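Local atomic coordinates of adenylosuccinate lyase (Francisella tularensis subsp. tularensis SCHU S4, PDB entry 4EEI), a protein that probably catalyses the release of fumarate from adenylosuccinate to give AMP, and a similar cleavage that yields AICAR earlier in purine biosynthesis. Residues S273-L284 with I319-T330. Sequence-based numbering, arbitrary orientation. Where two conformers were deposited one is given.
Sequences STENLTGMARML and IMVYALRRMKNT. With AMP (adenosine monophosphate), chain C.
Leu277 drives its forked end into segment 319-330: CD2 lies 3.9 Å from Ala323 CB, and CD1 meets the methyl CE of Met327 at 3.7 Å. Ala323 is small enough to let the backbones come close, while Met327, bent at chi2 and chi3, curls its flexible thioether round the leucine methyl. Further along this tightly packed, buried apolar side, Ile319 CG2 fits between Leu284 CG and Met280 SD, both at 3.8 Å, and its CD1 reaches Met283 CB.

The other flank is polar; Arg326, Tyr322 and Thr330 there are partly exposed, whereas Ser273 and Asn276 are buried. With chi1 at -175°, Ser273 holds OG between Arg326 NE, which donates a bent hydrogen bond (2.9 Å to OG), and Thr330 OG1; a small hydroxyl can serve both. Arg326, extended from CG to NE, lays one face of its guanidinium over Asn276, amide and guanidinium planes stacked 24° apart, and its NH1 donates to Tyr322 OH. Asn276 ND2 gives AMP O2P an almost straight bond of 2.9 Å. Ser306 and Arg310 of a second subunit also bind this AMP. The nearly antiparallel helices belong to the long helical bundle characteristic of the fumarase/aspartase superfamily, with a nucleotide site built from more than one subunit.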
loop_
_atom_site.group_PDB
_atom_site.type_symbol
_atom_site.label_atom_id
_atom_site.label_comp_id
_atom_site.label_asym_id
_atom_site.label_seq_id
_atom_site.Cartn_x
_atom_site.Cartn_y
_atom_site.Cartn_z
ATOM N N SER B 273 -17.814 2.505 18.500
ATOM C CA SER B 273 -16.418 2.825 18.832
ATOM C C SER B 273 -15.426 1.941 18.087
ATOM O O SER B 273 -14.457 2.424 17.487
ATOM C CB SER B 273 -16.189 2.733 20.342
ATOM O OG SER B 273 -14.885 3.150 20.670
ATOM N N THR B 274 -15.665 0.636 18.105
ATOM C CA THR B 274 -14.742 -0.270 17.432
ATOM C C THR B 274 -14.810 -0.097 15.912
ATOM O O THR B 274 -13.841 -0.387 15.202
ATOM C CB THR B 274 -14.948 -1.730 17.878
ATOM O OG1 THR B 274 -16.348 -2.038 17.881
ATOM C CG2 THR B 274 -14.411 -1.907 19.296
ATOM N N GLU B 275 -15.941 0.391 15.407
ATOM C CA GLU B 275 -16.025 0.717 13.978
ATOM C C GLU B 275 -15.176 1.949 13.659
ATOM O O GLU B 275 -14.378 1.948 12.715
ATOM C CB GLU B 275 -17.486 0.882 13.532
ATOM C CG GLU B 275 -18.206 -0.462 13.457
ATOM C CD GLU B 275 -19.680 -0.358 13.099
ATOM O OE1 GLU B 275 -20.134 0.714 12.629
ATOM O OE2 GLU B 275 -20.394 -1.370 13.291
ATOM N N ASN B 276 -15.325 2.988 14.469
ATOM C CA ASN B 276 -14.448 4.157 14.383
ATOM C C ASN B 276 -12.971 3.766 14.397
ATOM O O ASN B 276 -12.179 4.256 13.586
ATOM C CB ASN B 276 -14.747 5.140 15.530
ATOM C CG ASN B 276 -13.810 6.349 15.528
ATOM O OD1 ASN B 276 -12.707 6.286 16.067
ATOM N ND2 ASN B 276 -14.253 7.454 14.924
ATOM N N LEU B 277 -12.603 2.855 15.295
ATOM C CA LEU B 277 -11.197 2.478 15.449
ATOM C C LEU B 277 -10.702 1.639 14.270
ATOM O O LEU B 277 -9.510 1.601 13.974
ATOM C CB LEU B 277 -10.977 1.744 16.772
ATOM C CG LEU B 277 -11.277 2.573 18.018
ATOM C CD1 LEU B 277 -11.397 1.695 19.245
ATOM C CD2 LEU B 277 -10.211 3.629 18.228
ATOM N N THR B 278 -11.617 0.963 13.590
ATOM C CA THR B 278 -11.241 0.233 12.389
ATOM C C THR B 278 -10.818 1.250 11.322
ATOM O O THR B 278 -9.838 1.043 10.583
ATOM C CB THR B 278 -12.421 -0.633 11.908
ATOM O OG1 THR B 278 -12.756 -1.587 12.937
ATOM C CG2 THR B 278 -12.050 -1.381 10.624
ATOM N N GLY B 279 -11.550 2.356 11.251
ATOM C CA GLY B 279 -11.205 3.444 10.345
ATOM C C GLY B 279 -9.846 4.015 10.686
ATOM O O GLY B 279 -9.026 4.300 9.801
ATOM N N MET B 280 -9.590 4.171 11.978
ATOM C CA MET B 280 -8.306 4.711 12.413
ATOM C C MET B 280 -7.175 3.792 11.999
ATOM O O MET B 280 -6.115 4.253 11.567
ATOM C CB MET B 280 -8.300 4.904 13.928
ATOM C CG MET B 280 -9.351 5.883 14.414
ATOM S SD MET B 280 -9.048 7.563 13.815
ATOM C CE MET B 280 -10.529 8.373 14.429
ATOM N N ALA B 281 -7.400 2.489 12.113
ATOM C CA ALA B 281 -6.384 1.515 11.726
ATOM C C ALA B 281 -6.048 1.612 10.240
ATOM O O ALA B 281 -4.879 1.493 9.861
ATOM C CB ALA B 281 -6.834 0.103 12.077
ATOM N N ARG B 282 -7.066 1.800 9.399
ATOM C CA ARG B 282 -6.828 1.928 7.959
ATOM C C ARG B 282 -5.936 3.127 7.651
ATOM O O ARG B 282 -5.091 3.071 6.756
ATOM C CB ARG B 282 -8.150 2.039 7.189
ATOM C CG ARG B 282 -8.988 0.775 7.217
ATOM C CD ARG B 282 -10.294 0.904 6.452
ATOM N NE ARG B 282 -11.116 -0.269 6.739
ATOM C CZ ARG B 282 -12.440 -0.278 6.820
ATOM N NH1 ARG B 282 -13.144 0.833 6.596
ATOM N NH2 ARG B 282 -13.060 -1.411 7.122
ATOM N N MET B 283 -6.160 4.212 8.390
ATOM C CA MET B 283 -5.368 5.426 8.227
ATOM C C MET B 283 -3.900 5.188 8.577
ATOM O O MET B 283 -3.009 5.559 7.817
ATOM C CB MET B 283 -5.922 6.557 9.101
ATOM C CG MET B 283 -7.296 7.072 8.696
ATOM S SD MET B 283 -7.343 7.757 7.023
ATOM C CE MET B 283 -5.880 8.812 7.038
ATOM N N LEU B 284 -3.658 4.569 9.732
ATOM C CA LEU B 284 -2.304 4.288 10.216
ATOM C C LEU B 284 -1.576 3.377 9.251
ATOM O O LEU B 284 -0.382 3.556 8.973
ATOM C CB LEU B 284 -2.357 3.646 11.608
ATOM C CG LEU B 284 -2.835 4.562 12.735
ATOM C CD1 LEU B 284 -3.119 3.741 13.998
ATOM C CD2 LEU B 284 -1.760 5.612 13.030
ATOM N N ILE B 319 -3.507 10.245 15.505
ATOM C CA ILE B 319 -4.444 9.140 15.391
ATOM C C ILE B 319 -4.056 8.002 16.337
ATOM O O ILE B 319 -4.921 7.389 16.953
ATOM C CB ILE B 319 -4.492 8.612 13.950
ATOM C CG1 ILE B 319 -5.168 9.642 13.035
ATOM C CG2 ILE B 319 -5.238 7.285 13.886
ATOM C CD1 ILE B 319 -4.976 9.325 11.534
ATOM N N MET B 320 -2.764 7.720 16.453
ATOM C CA MET B 320 -2.319 6.609 17.299
ATOM C C MET B 320 -2.709 6.854 18.754
ATOM O O MET B 320 -3.256 5.973 19.421
ATOM C CB MET B 320 -0.803 6.401 17.190
ATOM C CG MET B 320 -0.272 5.293 18.107
ATOM S SD MET B 320 -0.926 3.673 17.657
ATOM C CE MET B 320 0.014 3.326 16.178
ATOM N N VAL B 321 -2.422 8.045 19.256
ATOM C CA VAL B 321 -2.774 8.364 20.635
ATOM C C VAL B 321 -4.296 8.356 20.827
ATOM O O VAL B 321 -4.812 7.771 21.789
ATOM C CB VAL B 321 -2.167 9.701 21.077
ATOM C CG1 VAL B 321 -2.716 10.115 22.438
ATOM C CG2 VAL B 321 -0.641 9.582 21.137
ATOM N N TYR B 322 -5.018 8.988 19.906
ATOM C CA TYR B 322 -6.490 8.972 19.954
ATOM C C TYR B 322 -7.028 7.545 19.989
ATOM O O TYR B 322 -7.907 7.224 20.792
ATOM C CB TYR B 322 -7.089 9.713 18.746
ATOM C CG TYR B 322 -8.610 9.664 18.707
ATOM C CD1 TYR B 322 -9.364 10.636 19.332
ATOM C CD2 TYR B 322 -9.284 8.641 18.035
ATOM C CE1 TYR B 322 -10.750 10.602 19.311
ATOM C CE2 TYR B 322 -10.680 8.594 18.012
ATOM C CZ TYR B 322 -11.397 9.582 18.646
ATOM O OH TYR B 322 -12.778 9.560 18.637
ATOM N N ALA B 323 -6.494 6.688 19.134
ATOM C CA ALA B 323 -7.043 5.343 18.997
ATOM C C ALA B 323 -6.730 4.491 20.216
ATOM O O ALA B 323 -7.578 3.730 20.664
ATOM C CB ALA B 323 -6.534 4.662 17.709
ATOM N N LEU B 324 -5.515 4.600 20.748
ATOM C CA LEU B 324 -5.140 3.794 21.916
ATOM C C LEU B 324 -5.957 4.180 23.143
ATOM O O LEU B 324 -6.310 3.320 23.953
ATOM C CB LEU B 324 -3.652 3.936 22.231
ATOM C CG LEU B 324 -2.696 3.373 21.176
ATOM C CD1 LEU B 324 -1.284 3.794 21.496
ATOM C CD2 LEU B 324 -2.797 1.846 21.146
ATOM N N ARG B 325 -6.233 5.472 23.306
ATOM C CA ARG B 325 -7.036 5.934 24.443
ATOM C C ARG B 325 -8.478 5.519 24.292
ATOM O O ARG B 325 -9.126 5.104 25.262
ATOM C CB ARG B 325 -6.946 7.457 24.596
ATOM C CG ARG B 325 -5.544 7.959 24.902
ATOM C CD ARG B 325 -5.524 9.436 25.247
ATOM N NE ARG B 325 -4.156 9.881 25.523
ATOM C CZ ARG B 325 -3.809 11.144 25.744
ATOM N NH1 ARG B 325 -4.723 12.103 25.717
ATOM N NH2 ARG B 325 -2.541 11.445 25.982
ATOM N N ARG B 326 -9.009 5.644 23.082
ATOM C CA ARG B 326 -10.426 5.314 22.885
ATOM C C ARG B 326 -10.649 3.804 23.008
ATOM O O ARG B 326 -11.638 3.358 23.608
ATOM C CB ARG B 326 -10.939 5.820 21.535
ATOM C CG ARG B 326 -12.384 5.427 21.261
ATOM C CD ARG B 326 -13.003 6.194 20.098
ATOM N NE ARG B 326 -14.438 5.911 20.006
ATOM C CZ ARG B 326 -15.290 6.590 19.251
ATOM N NH1 ARG B 326 -14.854 7.598 18.507
ATOM N NH2 ARG B 326 -16.580 6.263 19.249
ATOM N N MET B 327 -9.732 3.018 22.453
ATOM C CA MET B 327 -9.827 1.564 22.596
ATOM C C MET B 327 -9.729 1.135 24.057
ATOM O O MET B 327 -10.454 0.250 24.493
ATOM C CB MET B 327 -8.752 0.856 21.776
ATOM C CG MET B 327 -8.819 -0.676 21.933
ATOM S SD MET B 327 -10.355 -1.391 21.266
ATOM C CE MET B 327 -9.832 -1.683 19.574
ATOM N N LYS B 328 -8.835 1.758 24.819
ATOM C CA LYS B 328 -8.744 1.443 26.247
ATOM C C LYS B 328 -10.048 1.738 26.976
ATOM O O LYS B 328 -10.532 0.919 27.772
ATOM C CB LYS B 328 -7.587 2.201 26.907
ATOM C CG LYS B 328 -7.549 2.055 28.437
ATOM C CD LYS B 328 -7.059 3.343 29.075
ATOM C CE LYS B 328 -6.632 3.165 30.523
ATOM N NZ LYS B 328 -7.728 2.746 31.454
ATOM N N ASN B 329 -10.643 2.894 26.704
ATOM C CA ASN B 329 -11.895 3.224 27.381
ATOM C C ASN B 329 -13.015 2.280 26.948
ATOM O O ASN B 329 -13.854 1.896 27.755
ATOM C CB ASN B 329 -12.277 4.681 27.122
ATOM C CG ASN B 329 -11.358 5.663 27.828
ATOM O OD1 ASN B 329 -10.922 5.428 28.962
ATOM N ND2 ASN B 329 -11.069 6.782 27.163
ATOM N N THR B 330 -13.016 1.910 25.674
ATOM C CA THR B 330 -14.001 0.967 25.145
ATOM C C THR B 330 -13.858 -0.416 25.795
ATOM O O THR B 330 -14.849 -1.051 26.144
ATOM C CB THR B 330 -13.892 0.862 23.606
ATOM O OG1 THR B 330 -14.297 2.109 23.017
ATOM C CG2 THR B 330 -14.793 -0.232 23.074
HETATM P P AMP C . -17.173 8.904 13.511
HETATM O O1P AMP C . -16.281 9.787 14.345
HETATM O O2P AMP C . -16.913 7.431 13.678
HETATM O O3P AMP C . -17.310 9.353 12.082
HETATM O "O5'" AMP C . -18.635 9.121 14.141
HETATM C "C5'" AMP C . -19.790 8.556 13.525
HETATM C "C4'" AMP C . -21.032 9.250 14.066
HETATM O "O4'" AMP C . -22.205 8.752 13.419
HETATM C "C3'" AMP C . -21.197 8.987 15.552
HETATM O "O3'" AMP C . -21.530 10.213 16.203
HETATM C "C2'" AMP C . -22.365 8.030 15.647
HETATM O "O2'" AMP C . -23.132 8.274 16.824
HETATM C "C1'" AMP C . -23.165 8.346 14.397
HETATM N N9 AMP C . -23.935 7.169 13.931
HETATM C C8 AMP C . -24.178 6.047 14.631
HETATM N N7 AMP C . -24.920 5.173 13.905
HETATM C C5 AMP C . -25.163 5.744 12.713
HETATM C C6 AMP C . -25.884 5.370 11.476
HETATM N N6 AMP C . -26.512 4.175 11.368
HETATM N N1 AMP C . -25.895 6.260 10.461
HETATM C C2 AMP C . -25.276 7.450 10.555
HETATM N N3 AMP C . -24.603 7.855 11.646
HETATM C C4 AMP C . -24.513 7.060 12.737
#